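Local coordinates for protein lipid II:glycine glycyltransferase (PDB 6SNR) that probably adds the first glycine of the pentaglycine cross-bridge to the lysine of lipid II in staphylococcal cell-wall synthesis, taking it from glycyl-tRNA, at residues 12-17 with 75-80; 24-29 with 223-228; 30-35 with 217-222; 305-310 with 316-321. One frame throughout, in Å; residues are numbered along the deposited sequence.

Interaction 1 (12-17 with 75-80); sequences DAFVKS and GFVVDY
F14 and V15 of helix 8-17 meet V77 near the end of strand 68-78, so that the first helix of the chain lies against the mixed sheet that contains strands 39-47, 50-61 and 68-78. V77 points toward the helix. Its CG1 sits between the two helix residues, 4.1 Å from CE1 of F14 and 4.3 Å from CA of V15, while its CG2 meets CG2 of V15 at 4.3 Å. F14 leaves the helix with CG anti to its backbone N (chi1 -176°), which carries the ring out to the strand. There the ring offers its edge to the backbone: CE1 is 3.7 Å from V77 O, close to the ring plane. Strand 50-61 joins in through V54, which touches both F14 and V15. After V77 the chain bends back, and Y80 OH donates to F76 O over 2.8 Å. With no hydrogen bond or salt bridge linking 12-17 to 75-80, the helix is placed against the strand by van der Waals packing of buried methyls, and the one polar atom it meets, a backbone carbonyl, has the edge of a phenylalanine ring set against it.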
loop_
_atom_site.group_PDB
_atom_site.type_symbol
_atom_site.label_atom_id
_atom_site.label_comp_id
_atom_site.label_asym_id
_atom_site.label_seq_id
_atom_site.Cartn_x
_atom_site.Cartn_y
_atom_site.Cartn_z
ATOM N N ASP A 12 10.917 7.698 -15.681
ATOM C CA ASP A 12 9.985 7.660 -14.552
ATOM C C ASP A 12 8.650 8.357 -14.915
ATOM O O ASP A 12 7.564 7.883 -14.600
ATOM C CB ASP A 12 10.618 8.273 -13.294
ATOM C CG ASP A 12 11.719 7.411 -12.697
ATOM O OD1 ASP A 12 11.727 6.181 -13.056
ATOM O OD2 ASP A 12 12.531 7.934 -11.910
ATOM N N ALA A 13 8.727 9.478 -15.625
ATOM C CA ALA A 13 7.502 10.144 -16.078
ATOM C C ALA A 13 6.636 9.258 -16.970
ATOM O O ALA A 13 5.411 9.140 -16.805
ATOM C CB ALA A 13 7.850 11.479 -16.751
ATOM N N PHE A 14 7.294 8.583 -17.911
ATOM C CA PHE A 14 6.629 7.682 -18.813
ATOM C C PHE A 14 5.998 6.536 -18.053
ATOM O O PHE A 14 4.819 6.196 -18.311
ATOM C CB PHE A 14 7.611 7.143 -19.860
ATOM C CG PHE A 14 6.953 6.276 -20.900
ATOM C CD1 PHE A 14 6.792 4.927 -20.720
ATOM C CD2 PHE A 14 6.474 6.839 -22.068
ATOM C CE1 PHE A 14 6.169 4.147 -21.691
ATOM C CE2 PHE A 14 5.856 6.070 -23.028
ATOM C CZ PHE A 14 5.706 4.714 -22.845
ATOM N N VAL A 15 6.730 5.912 -17.124
ATOM C CA VAL A 15 6.178 4.825 -16.290
ATOM C C VAL A 15 4.952 5.280 -15.470
ATOM O O VAL A 15 3.937 4.602 -15.415
ATOM C CB VAL A 15 7.254 4.243 -15.343
ATOM C CG1 VAL A 15 6.680 3.189 -14.367
ATOM C CG2 VAL A 15 8.439 3.649 -16.153
ATOM N N LYS A 16 5.061 6.470 -14.914
ATOM C CA LYS A 16 4.016 6.981 -14.035
ATOM C C LYS A 16 2.745 7.254 -14.817
ATOM O O LYS A 16 1.653 7.041 -14.267
ATOM C CB LYS A 16 4.521 8.215 -13.280
ATOM C CG LYS A 16 5.512 7.870 -12.172
ATOM C CD LYS A 16 6.133 9.083 -11.501
ATOM C CE LYS A 16 6.865 8.797 -10.217
ATOM N NZ LYS A 16 7.270 10.025 -9.445
ATOM N N SER A 17 2.844 7.670 -16.074
ATOM C CA SER A 17 1.638 7.934 -16.903
ATOM C C SER A 17 1.140 6.794 -17.800
ATOM O O SER A 17 0.066 6.884 -18.425
ATOM C CB SER A 17 1.884 9.167 -17.770
ATOM O OG SER A 17 2.984 9.039 -18.617
ATOM N N GLY A 75 7.724 -4.961 -15.661
ATOM C CA GLY A 75 7.822 -4.512 -17.057
ATOM C C GLY A 75 7.570 -5.662 -18.000
ATOM O O GLY A 75 7.170 -6.749 -17.540
ATOM N N PHE A 76 7.778 -5.470 -19.316
ATOM C CA PHE A 76 7.992 -4.166 -19.943
ATOM C C PHE A 76 6.823 -3.190 -19.751
ATOM O O PHE A 76 5.655 -3.590 -19.613
ATOM C CB PHE A 76 8.113 -4.310 -21.469
ATOM C CG PHE A 76 8.995 -5.437 -21.971
ATOM C CD1 PHE A 76 10.384 -5.335 -21.963
ATOM C CD2 PHE A 76 8.424 -6.590 -22.483
ATOM C CE1 PHE A 76 11.177 -6.317 -22.495
ATOM C CE2 PHE A 76 9.213 -7.593 -23.017
ATOM C CZ PHE A 76 10.588 -7.454 -23.035
ATOM N N VAL A 77 7.121 -1.903 -19.787
ATOM C CA VAL A 77 6.117 -0.832 -19.702
ATOM C C VAL A 77 5.783 -0.382 -21.120
ATOM O O VAL A 77 6.461 0.472 -21.728
ATOM C CB VAL A 77 6.558 0.313 -18.804
ATOM C CG1 VAL A 77 5.449 1.352 -18.711
ATOM C CG2 VAL A 77 6.932 -0.195 -17.420
ATOM N N VAL A 78 4.744 -1.015 -21.648
ATOM C CA VAL A 78 4.362 -0.909 -23.049
ATOM C C VAL A 78 2.915 -1.368 -23.202
ATOM O O VAL A 78 2.436 -2.129 -22.408
ATOM C CB VAL A 78 5.304 -1.716 -23.967
ATOM C CG1 VAL A 78 5.171 -3.229 -23.821
ATOM C CG2 VAL A 78 5.120 -1.307 -25.418
ATOM N N ASP A 79 2.248 -0.876 -24.233
ATOM C CA ASP A 79 0.974 -1.436 -24.693
ATOM C C ASP A 79 1.280 -2.772 -25.385
ATOM O O ASP A 79 1.942 -2.787 -26.425
ATOM C CB ASP A 79 0.290 -0.407 -25.607
ATOM C CG ASP A 79 -1.035 -0.887 -26.189
ATOM O OD1 ASP A 79 -1.430 -2.061 -25.987
ATOM O OD2 ASP A 79 -1.679 -0.054 -26.872
ATOM N N TYR A 80 0.809 -3.883 -24.799
ATOM C CA TYR A 80 1.118 -5.253 -25.268
ATOM C C TYR A 80 0.392 -5.563 -26.585
ATOM O O TYR A 80 0.719 -6.565 -27.225
ATOM C CB TYR A 80 0.872 -6.319 -24.177
ATOM C CG TYR A 80 1.995 -6.315 -23.166
ATOM C CD1 TYR A 80 2.046 -5.353 -22.148
ATOM C CD2 TYR A 80 3.073 -7.199 -23.271
ATOM C CE1 TYR A 80 3.131 -5.293 -21.264
ATOM C CE2 TYR A 80 4.146 -7.147 -22.414
ATOM C CZ TYR A 80 4.178 -6.195 -21.399
ATOM O OH TYR A 80 5.276 -6.157 -20.600
#

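Interaction 2 (24-29 with 223-228); sequences LQLTKW and DGDAEL
D223 takes the amino group of K28 in a salt bridge, with NZ 2.7 Å from OD2. The lysine comes in on the syn side of that oxygen but 31° out of the carboxylate plane, and D223 approaches from the opposite direction. K28 does not reach out fully extended: bends at chi2 (-63°) and chi4 (58°) curl the chain, and CG lies 3.5 Å from the same OD2 as NZ. The amino group is also bonded to A219 O and E222 OE1, so it gathers two carboxylates and a carbonyl at the end of helix 210-220. G224 follows with a positive phi as the C-prime residue of a Schellman motif, in which G224 N bonds to H221 O and D225 N to L220 O. This turn closes helix 210-220 and sends the chain into strand 226-233. D225 comes next and points at L26, the N-cap residue of helix 27-33; L26 CD1 is 4.3 Å from D225 OD2, a mere brush of a methyl past an oxygen whose strong partner is K16 NZ. L26 itself packs on V15 and on A312. From A226 on, the chain turns away into the sheet: the A226 methyl packs against L220, E227 pairs its backbone with L309, and L228 lies against L308.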
loop_
_atom_site.group_PDB
_atom_site.type_symbol
_atom_site.label_atom_id
_atom_site.label_comp_id
_atom_site.label_asym_id
_atom_site.label_seq_id
_atom_site.Cartn_x
_atom_site.Cartn_y
_atom_site.Cartn_z
ATOM N N LEU A 24 7.655 -0.897 -9.484
ATOM C CA LEU A 24 8.844 -1.725 -9.611
ATOM C C LEU A 24 9.649 -1.433 -10.896
ATOM O O LEU A 24 10.724 -2.003 -11.044
ATOM C CB LEU A 24 8.459 -3.219 -9.509
ATOM C CG LEU A 24 7.748 -3.705 -8.258
ATOM C CD1 LEU A 24 7.833 -5.235 -8.079
ATOM C CD2 LEU A 24 7.943 -2.943 -6.973
ATOM N N GLN A 25 9.149 -0.518 -11.751
ATOM C CA GLN A 25 9.865 -0.031 -12.928
ATOM C C GLN A 25 10.470 1.369 -12.757
ATOM O O GLN A 25 11.058 1.903 -13.716
ATOM C CB GLN A 25 9.026 -0.117 -14.169
ATOM C CG GLN A 25 8.789 -1.556 -14.647
ATOM C CD GLN A 25 10.076 -2.117 -15.254
ATOM O OE1 GLN A 25 10.812 -2.989 -14.674
ATOM N NE2 GLN A 25 10.376 -1.577 -16.350
ATOM N N LEU A 26 10.306 1.963 -11.587
ATOM C CA LEU A 26 10.892 3.306 -11.329
ATOM C C LEU A 26 12.372 3.223 -11.035
ATOM O O LEU A 26 12.858 2.307 -10.361
ATOM C CB LEU A 26 10.176 4.017 -10.152
ATOM C CG LEU A 26 8.683 4.287 -10.352
ATOM C CD1 LEU A 26 8.137 4.991 -9.106
ATOM C CD2 LEU A 26 8.461 5.143 -11.584
ATOM N N THR A 27 13.106 4.267 -11.459
ATOM C CA THR A 27 14.508 4.287 -11.215
ATOM C C THR A 27 14.919 4.254 -9.734
ATOM O O THR A 27 15.904 3.637 -9.381
ATOM C CB THR A 27 15.243 5.441 -11.958
ATOM O OG1 THR A 27 14.886 6.711 -11.371
ATOM C CG2 THR A 27 14.962 5.460 -13.420
ATOM N N LYS A 28 14.150 4.925 -8.851
ATOM C CA LYS A 28 14.487 4.915 -7.440
ATOM C C LYS A 28 14.157 3.556 -6.783
ATOM O O LYS A 28 14.754 3.216 -5.774
ATOM C CB LYS A 28 13.761 6.048 -6.696
ATOM C CG LYS A 28 14.150 7.427 -7.137
ATOM C CD LYS A 28 15.597 7.728 -6.868
ATOM C CE LYS A 28 15.805 9.247 -6.887
ATOM N NZ LYS A 28 14.947 9.969 -5.880
ATOM N N TRP A 29 13.243 2.794 -7.392
ATOM C CA TRP A 29 13.041 1.397 -6.912
ATOM C C TRP A 29 14.306 0.566 -7.203
ATOM O O TRP A 29 14.803 -0.209 -6.350
ATOM C CB TRP A 29 11.839 0.765 -7.557
ATOM C CG TRP A 29 11.636 -0.618 -7.067
ATOM C CD1 TRP A 29 12.011 -1.771 -7.697
ATOM C CD2 TRP A 29 11.079 -1.008 -5.809
ATOM N NE1 TRP A 29 11.727 -2.840 -6.909
ATOM C CE2 TRP A 29 11.149 -2.411 -5.750
ATOM C CE3 TRP A 29 10.533 -0.311 -4.721
ATOM C CZ2 TRP A 29 10.653 -3.131 -4.677
ATOM C CZ3 TRP A 29 10.072 -1.017 -3.651
ATOM C CH2 TRP A 29 10.135 -2.423 -3.631
ATOM N N ASP A 223 10.910 12.237 -3.859
ATOM C CA ASP A 223 9.986 12.440 -4.952
ATOM C C ASP A 223 8.488 12.367 -4.605
ATOM O O ASP A 223 7.621 12.511 -5.490
ATOM C CB ASP A 223 10.285 11.397 -6.068
ATOM C CG ASP A 223 11.704 11.479 -6.557
ATOM O OD1 ASP A 223 12.245 12.594 -6.858
ATOM O OD2 ASP A 223 12.340 10.412 -6.625
ATOM N N GLY A 224 8.216 12.107 -3.337
ATOM C CA GLY A 224 6.856 11.975 -2.836
ATOM C C GLY A 224 6.270 10.581 -3.096
ATOM O O GLY A 224 5.069 10.375 -3.039
ATOM N N ASP A 225 7.128 9.665 -3.494
ATOM C CA ASP A 225 6.725 8.286 -3.818
ATOM C C ASP A 225 6.796 7.256 -2.701
ATOM O O ASP A 225 6.502 6.077 -2.940
ATOM C CB ASP A 225 7.524 7.812 -5.054
ATOM C CG ASP A 225 7.192 8.636 -6.294
ATOM O OD1 ASP A 225 6.026 9.054 -6.428
ATOM O OD2 ASP A 225 8.080 8.798 -7.168
ATOM N N ALA A 226 7.196 7.680 -1.510
ATOM C CA ALA A 226 7.109 6.889 -0.282
ATOM C C ALA A 226 6.728 7.850 0.831
ATOM O O ALA A 226 7.325 8.921 0.946
ATOM C CB ALA A 226 8.388 6.217 0.039
ATOM N N GLU A 227 5.724 7.473 1.638
ATOM C CA GLU A 227 5.395 8.214 2.855
ATOM C C GLU A 227 5.136 7.259 4.007
ATOM O O GLU A 227 4.604 6.171 3.823
ATOM C CB GLU A 227 4.163 9.083 2.637
ATOM C CG GLU A 227 4.300 10.018 1.442
ATOM C CD GLU A 227 5.122 11.271 1.736
ATOM O OE1 GLU A 227 5.396 11.588 2.912
ATOM O OE2 GLU A 227 5.477 11.938 0.754
ATOM N N LEU A 228 5.502 7.703 5.215
ATOM C CA LEU A 228 5.262 6.976 6.422
ATOM C C LEU A 228 4.125 7.638 7.193
ATOM O O LEU A 228 4.123 8.863 7.342
ATOM C CB LEU A 228 6.504 6.983 7.293
ATOM C CG LEU A 228 6.378 6.377 8.698
ATOM C CD1 LEU A 228 6.135 4.885 8.632
ATOM C CD2 LEU A 228 7.603 6.717 9.557
#

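Interaction 3 (30-35 with 217-222); sequences AETKKL and YDALHE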
loop_
_atom_site.group_PDB
_atom_site.type_symbol
_atom_site.label_atom_id
_atom_site.label_comp_id
_atom_site.label_asym_id
_atom_site.label_seq_id
_atom_site.Cartn_x
_atom_site.Cartn_y
_atom_site.Cartn_z
ATOM N N ALA A 30 14.870 0.726 -8.396
ATOM C CA ALA A 30 16.173 0.068 -8.677
ATOM C C ALA A 30 17.237 0.447 -7.691
ATOM O O ALA A 30 18.020 -0.405 -7.257
ATOM C CB ALA A 30 16.623 0.348 -10.103
ATOM N N GLU A 31 17.235 1.700 -7.222
ATOM C CA GLU A 31 18.205 2.082 -6.213
ATOM C C GLU A 31 18.091 1.219 -4.964
ATOM O O GLU A 31 19.102 0.856 -4.379
ATOM C CB GLU A 31 18.087 3.567 -5.819
ATOM C CG GLU A 31 18.471 4.510 -6.920
ATOM C CD GLU A 31 19.965 4.633 -7.115
ATOM O OE1 GLU A 31 20.744 4.238 -6.220
ATOM O OE2 GLU A 31 20.347 5.127 -8.195
ATOM N N THR A 32 16.863 0.849 -4.570
ATOM C CA THR A 32 16.647 0.050 -3.356
ATOM C C THR A 32 17.163 -1.372 -3.491
ATOM O O THR A 32 17.448 -2.041 -2.510
ATOM C CB THR A 32 15.168 -0.025 -2.917
ATOM O OG1 THR A 32 14.465 -0.977 -3.741
ATOM C CG2 THR A 32 14.507 1.288 -2.946
ATOM N N LYS A 33 17.273 -1.846 -4.720
ATOM C CA LYS A 33 17.678 -3.218 -4.926
ATOM C C LYS A 33 19.199 -3.403 -4.998
ATOM O O LYS A 33 19.680 -4.545 -5.038
ATOM C CB LYS A 33 17.004 -3.765 -6.179
ATOM C CG LYS A 33 15.481 -3.816 -6.056
ATOM C CD LYS A 33 15.015 -4.861 -5.041
ATOM C CE LYS A 33 13.499 -4.928 -4.960
ATOM N NZ LYS A 33 13.058 -6.049 -4.076
ATOM N N LYS A 34 19.945 -2.307 -4.991
ATOM C CA LYS A 34 21.402 -2.408 -4.966
ATOM C C LYS A 34 21.841 -3.190 -3.733
ATOM O O LYS A 34 22.770 -3.972 -3.806
ATOM C CB LYS A 34 22.078 -1.022 -5.011
ATOM C CG LYS A 34 21.951 -0.295 -6.335
ATOM C CD LYS A 34 22.549 1.109 -6.217
ATOM C CE LYS A 34 22.613 1.821 -7.552
ATOM N NZ LYS A 34 23.261 3.172 -7.397
ATOM N N LEU A 35 21.139 -2.993 -2.626
ATOM C CA LEU A 35 21.510 -3.557 -1.335
ATOM C C LEU A 35 21.465 -5.074 -1.363
ATOM O O LEU A 35 22.169 -5.729 -0.579
ATOM C CB LEU A 35 20.573 -3.009 -0.244
ATOM C CG LEU A 35 20.945 -3.263 1.215
ATOM C CD1 LEU A 35 22.222 -2.513 1.553
ATOM C CD2 LEU A 35 19.814 -2.808 2.131
ATOM N N TYR A 217 12.576 3.866 2.001
ATOM C CA TYR A 217 12.092 5.200 2.172
ATOM C C TYR A 217 12.967 6.307 1.561
ATOM O O TYR A 217 12.460 7.231 0.899
ATOM C CB TYR A 217 11.846 5.427 3.683
ATOM C CG TYR A 217 11.208 6.750 4.051
ATOM C CD1 TYR A 217 9.817 6.895 4.108
ATOM C CD2 TYR A 217 11.974 7.843 4.385
ATOM C CE1 TYR A 217 9.235 8.111 4.454
ATOM C CE2 TYR A 217 11.405 9.059 4.749
ATOM C CZ TYR A 217 10.021 9.192 4.796
ATOM O OH TYR A 217 9.436 10.392 5.171
ATOM N N ASP A 218 14.278 6.226 1.792
ATOM C CA ASP A 218 15.221 7.240 1.374
ATOM C C ASP A 218 15.312 7.400 -0.142
ATOM O O ASP A 218 15.633 8.473 -0.641
ATOM C CB ASP A 218 16.626 6.893 1.883
ATOM C CG ASP A 218 16.792 7.048 3.389
ATOM O OD1 ASP A 218 15.930 7.647 4.067
ATOM O OD2 ASP A 218 17.810 6.529 3.898
ATOM N N ALA A 219 15.104 6.319 -0.894
ATOM C CA ALA A 219 15.134 6.440 -2.355
ATOM C C ALA A 219 13.946 7.190 -2.917
ATOM O O ALA A 219 14.055 8.011 -3.826
ATOM C CB ALA A 219 15.200 5.053 -2.986
ATOM N N LEU A 220 12.777 6.852 -2.405
ATOM C CA LEU A 220 11.540 7.292 -2.992
ATOM C C LEU A 220 10.836 8.503 -2.316
ATOM O O LEU A 220 10.042 9.146 -2.949
ATOM C CB LEU A 220 10.618 6.075 -3.043
ATOM C CG LEU A 220 11.045 5.017 -4.096
ATOM C CD1 LEU A 220 10.815 3.628 -3.520
ATOM C CD2 LEU A 220 10.242 5.205 -5.358
ATOM N N HIS A 221 11.110 8.740 -1.052
ATOM C CA HIS A 221 10.408 9.798 -0.307
ATOM C C HIS A 221 10.636 11.220 -0.861
ATOM O O HIS A 221 9.688 12.019 -0.998
ATOM C CB HIS A 221 10.747 9.775 1.161
ATOM C CG HIS A 221 10.134 10.910 1.920
ATOM N ND1 HIS A 221 8.764 11.072 2.037
ATOM C CD2 HIS A 221 10.696 11.947 2.586
ATOM C CE1 HIS A 221 8.513 12.164 2.748
ATOM N NE2 HIS A 221 9.672 12.719 3.078
ATOM N N GLU A 222 11.875 11.472 -1.253
ATOM C CA GLU A 222 12.270 12.751 -1.885
ATOM C C GLU A 222 11.319 13.191 -3.006
ATOM O O GLU A 222 10.949 14.350 -3.107
ATOM C CB GLU A 222 13.695 12.565 -2.468
ATOM C CG GLU A 222 14.500 13.838 -2.634
ATOM C CD GLU A 222 15.630 13.712 -3.641
ATOM O OE1 GLU A 222 15.715 12.713 -4.411
ATOM O OE2 GLU A 222 16.436 14.644 -3.673
#
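A219 and T32 make the close part of this contact. The T32 methyl CG2 stands 3.8 Å from CB of A219, and both side chains leave their backbones in the direction of the other helix. At T32, CG2 is anti to the carbonyl carbon, which turns the methyl outward to A219, while OG1 (chi1 78°) folds back over its own helix to bond W29 O. The polar branch is thereby satisfied inside helix 27-33 and the apolar branch faces the neighbour. L220 adds a lighter touch to the same methyl, its CD1 4.4 Å from T32 CG2. Helices 27-33 and 210-220 meet here through small groups, and the CA atoms of E31 and A219 come within 6.6 Å; N215 ND2, one turn earlier on 210-220, also bonds T32 O. The exposed side belongs to E31. Its CB still rests 4.3 Å from A219 CB, but the chain then bends at chi2 (-77°) and carries the carboxylate away from the other helix. There E31 OE1 takes K34 NZ at 3.0 Å on its syn side, a salt bridge one turn along the same segment. The lysine nitrogen stands 30° out of the carboxylate plane, and the pair keeps its charges engaged within 30-35 rather than across to 217-222.

Interaction 4 (305-310 with 316-321); sequences SGALLM and SYYLYG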
loop_
_atom_site.group_PDB
_atom_site.type_symbol
_atom_site.label_atom_id
_atom_site.label_comp_id
_atom_site.label_asym_id
_atom_site.label_seq_id
_atom_site.Cartn_x
_atom_site.Cartn_y
_atom_site.Cartn_z
ATOM N N SER A 305 -0.052 2.507 15.658
ATOM C CA SER A 305 0.091 1.809 14.388
ATOM C C SER A 305 0.900 2.663 13.429
ATOM O O SER A 305 1.120 3.834 13.666
ATOM C CB SER A 305 -1.255 1.449 13.782
ATOM O OG SER A 305 -2.011 2.569 13.394
ATOM N N GLY A 306 1.305 2.070 12.318
ATOM C CA GLY A 306 2.064 2.798 11.301
ATOM C C GLY A 306 2.059 2.022 9.996
ATOM O O GLY A 306 1.739 0.806 9.965
ATOM N N ALA A 307 2.333 2.749 8.907
ATOM C CA ALA A 307 2.378 2.126 7.604
ATOM C C ALA A 307 3.188 2.928 6.606
ATOM O O ALA A 307 3.330 4.141 6.718
ATOM C CB ALA A 307 0.974 1.973 7.094
ATOM N N LEU A 308 3.691 2.212 5.590
ATOM C CA LEU A 308 4.357 2.818 4.451
ATOM C C LEU A 308 3.480 2.762 3.202
ATOM O O LEU A 308 2.973 1.688 2.860
ATOM C CB LEU A 308 5.661 2.078 4.236
ATOM C CG LEU A 308 6.823 2.338 5.197
ATOM C CD1 LEU A 308 7.958 1.323 4.979
ATOM C CD2 LEU A 308 7.352 3.743 5.040
ATOM N N LEU A 309 3.311 3.916 2.536
ATOM C CA LEU A 309 2.449 4.121 1.378
ATOM C C LEU A 309 3.341 4.578 0.227
ATOM O O LEU A 309 4.096 5.524 0.380
ATOM C CB LEU A 309 1.428 5.224 1.653
ATOM C CG LEU A 309 0.431 5.597 0.581
ATOM C CD1 LEU A 309 -0.486 4.423 0.302
ATOM C CD2 LEU A 309 -0.359 6.865 0.946
ATOM N N MET A 310 3.315 3.842 -0.887
ATOM C CA MET A 310 4.138 4.176 -2.072
ATOM C C MET A 310 3.300 4.641 -3.206
ATOM O O MET A 310 2.094 4.386 -3.253
ATOM C CB MET A 310 4.909 2.920 -2.558
ATOM C CG MET A 310 5.555 2.089 -1.502
ATOM S SD MET A 310 6.592 2.976 -0.344
ATOM C CE MET A 310 5.681 2.735 1.116
ATOM N N SER A 316 -1.315 3.842 -6.141
ATOM C CA SER A 316 -0.755 3.881 -4.819
ATOM C C SER A 316 -0.725 2.488 -4.234
ATOM O O SER A 316 -1.501 1.609 -4.649
ATOM C CB SER A 316 -1.515 4.850 -3.877
ATOM O OG SER A 316 -2.829 4.381 -3.572
ATOM N N TYR A 317 0.175 2.279 -3.276
ATOM C CA TYR A 317 0.428 0.950 -2.688
ATOM C C TYR A 317 0.583 1.005 -1.186
ATOM O O TYR A 317 1.417 1.740 -0.681
ATOM C CB TYR A 317 1.711 0.309 -3.249
ATOM C CG TYR A 317 1.870 0.327 -4.766
ATOM C CD1 TYR A 317 2.256 1.493 -5.425
ATOM C CD2 TYR A 317 1.716 -0.825 -5.525
ATOM C CE1 TYR A 317 2.404 1.499 -6.779
ATOM C CE2 TYR A 317 1.848 -0.820 -6.903
ATOM C CZ TYR A 317 2.259 0.343 -7.530
ATOM O OH TYR A 317 2.439 0.407 -8.890
ATOM N N TYR A 318 -0.220 0.204 -0.468
ATOM C CA TYR A 318 -0.014 -0.054 0.949
ATOM C C TYR A 318 1.018 -1.157 1.061
ATOM O O TYR A 318 0.726 -2.323 0.840
ATOM C CB TYR A 318 -1.386 -0.484 1.568
ATOM C CG TYR A 318 -1.267 -1.125 2.937
ATOM C CD1 TYR A 318 -0.833 -0.398 4.019
ATOM C CD2 TYR A 318 -1.551 -2.443 3.126
ATOM C CE1 TYR A 318 -0.732 -0.948 5.290
ATOM C CE2 TYR A 318 -1.474 -3.014 4.392
ATOM C CZ TYR A 318 -1.077 -2.254 5.467
ATOM O OH TYR A 318 -0.952 -2.796 6.757
ATOM N N LEU A 319 2.252 -0.779 1.348
ATOM C CA LEU A 319 3.401 -1.684 1.247
ATOM C C LEU A 319 3.628 -2.501 2.510
ATOM O O LEU A 319 3.821 -3.694 2.432
ATOM C CB LEU A 319 4.661 -0.874 0.903
ATOM C CG LEU A 319 5.605 -1.236 -0.259
ATOM C CD1 LEU A 319 7.070 -1.239 0.140
ATOM C CD2 LEU A 319 5.248 -2.501 -1.022
ATOM N N TYR A 320 3.585 -1.856 3.676
ATOM C CA TYR A 320 3.819 -2.480 4.960
ATOM C C TYR A 320 3.001 -1.745 6.014
ATOM O O TYR A 320 2.887 -0.526 5.959
ATOM C CB TYR A 320 5.306 -2.392 5.379
ATOM C CG TYR A 320 6.265 -3.229 4.564
ATOM C CD1 TYR A 320 6.384 -4.571 4.797
ATOM C CD2 TYR A 320 7.091 -2.641 3.597
ATOM C CE1 TYR A 320 7.263 -5.364 4.052
ATOM C CE2 TYR A 320 7.971 -3.410 2.839
ATOM C CZ TYR A 320 8.063 -4.759 3.084
ATOM O OH TYR A 320 8.922 -5.536 2.355
ATOM N N GLY A 321 2.468 -2.493 6.976
ATOM C CA GLY A 321 1.770 -1.914 8.138
ATOM C C GLY A 321 2.084 -2.658 9.425
ATOM O O GLY A 321 2.463 -3.835 9.376
#
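Strands 305-310 and 316-321 run antiparallel, their axes 4.7 Å apart at closest approach and inclined at 151°, with a beta bulge that shifts the register between L308 and L309. At one end M310 and Y317 bond both ways, M310 N to Y317 O at 2.8 Å being the straighter. Beyond them L308 N bonds Y320 O, whereas L308 O takes the N-H of L319, the extra residue, at 3.0 Å. Y320 N, buried here, has no partner in the model. The bulge brings L319 over beside M310: the two side chains cross nearly at right angles, with CG to CG 3.6 Å. M310 reaches it with a chain bent at chi2 and chi3. On the same face Y317 turns its ring edge to M310, CD1 lying 3.6 Å from M310 O, and its hydroxyl goes on to D22 and L23. A307, L309 and Y318 occupy the other face. There a chi1 of 165° swings the Y318 ring alongside the strand until its edge meets A307, CE1 to CB 3.8 Å, and L309 lays its CD1 methyl 3.4 Å from Y317 O. This is a bulged beta hairpin, 302-312 with 315-323, in the middle of a seven-stranded mixed sheet, flanked by strands 226-233 and 351-356.

How the interactions relate
Interactions 2 and 3 are close neighbours, centres about 7 Å apart, both using helix 27-33, and H221 ND1 bonds A226 O at 2.8 Å. Interaction 1 lies about 15 Å from interaction 2 between centres and is tied to it by the salt bridge of K16 NZ with D225 OD2 (2.7 Å) and by D12 OD2 with T27 OG1. In the other direction, E227 N bonds L309 O at 2.8 Å, placing strand 226-233 beside the hairpin of interaction 4. Helices 8-17 and 27-33 thus lie between the sheet of strand 68-78 and the side of the other sheet formed by helix 210-220 and strand 226-233, consistent with the paired acetyltransferase-like halves of FemABX enzymes.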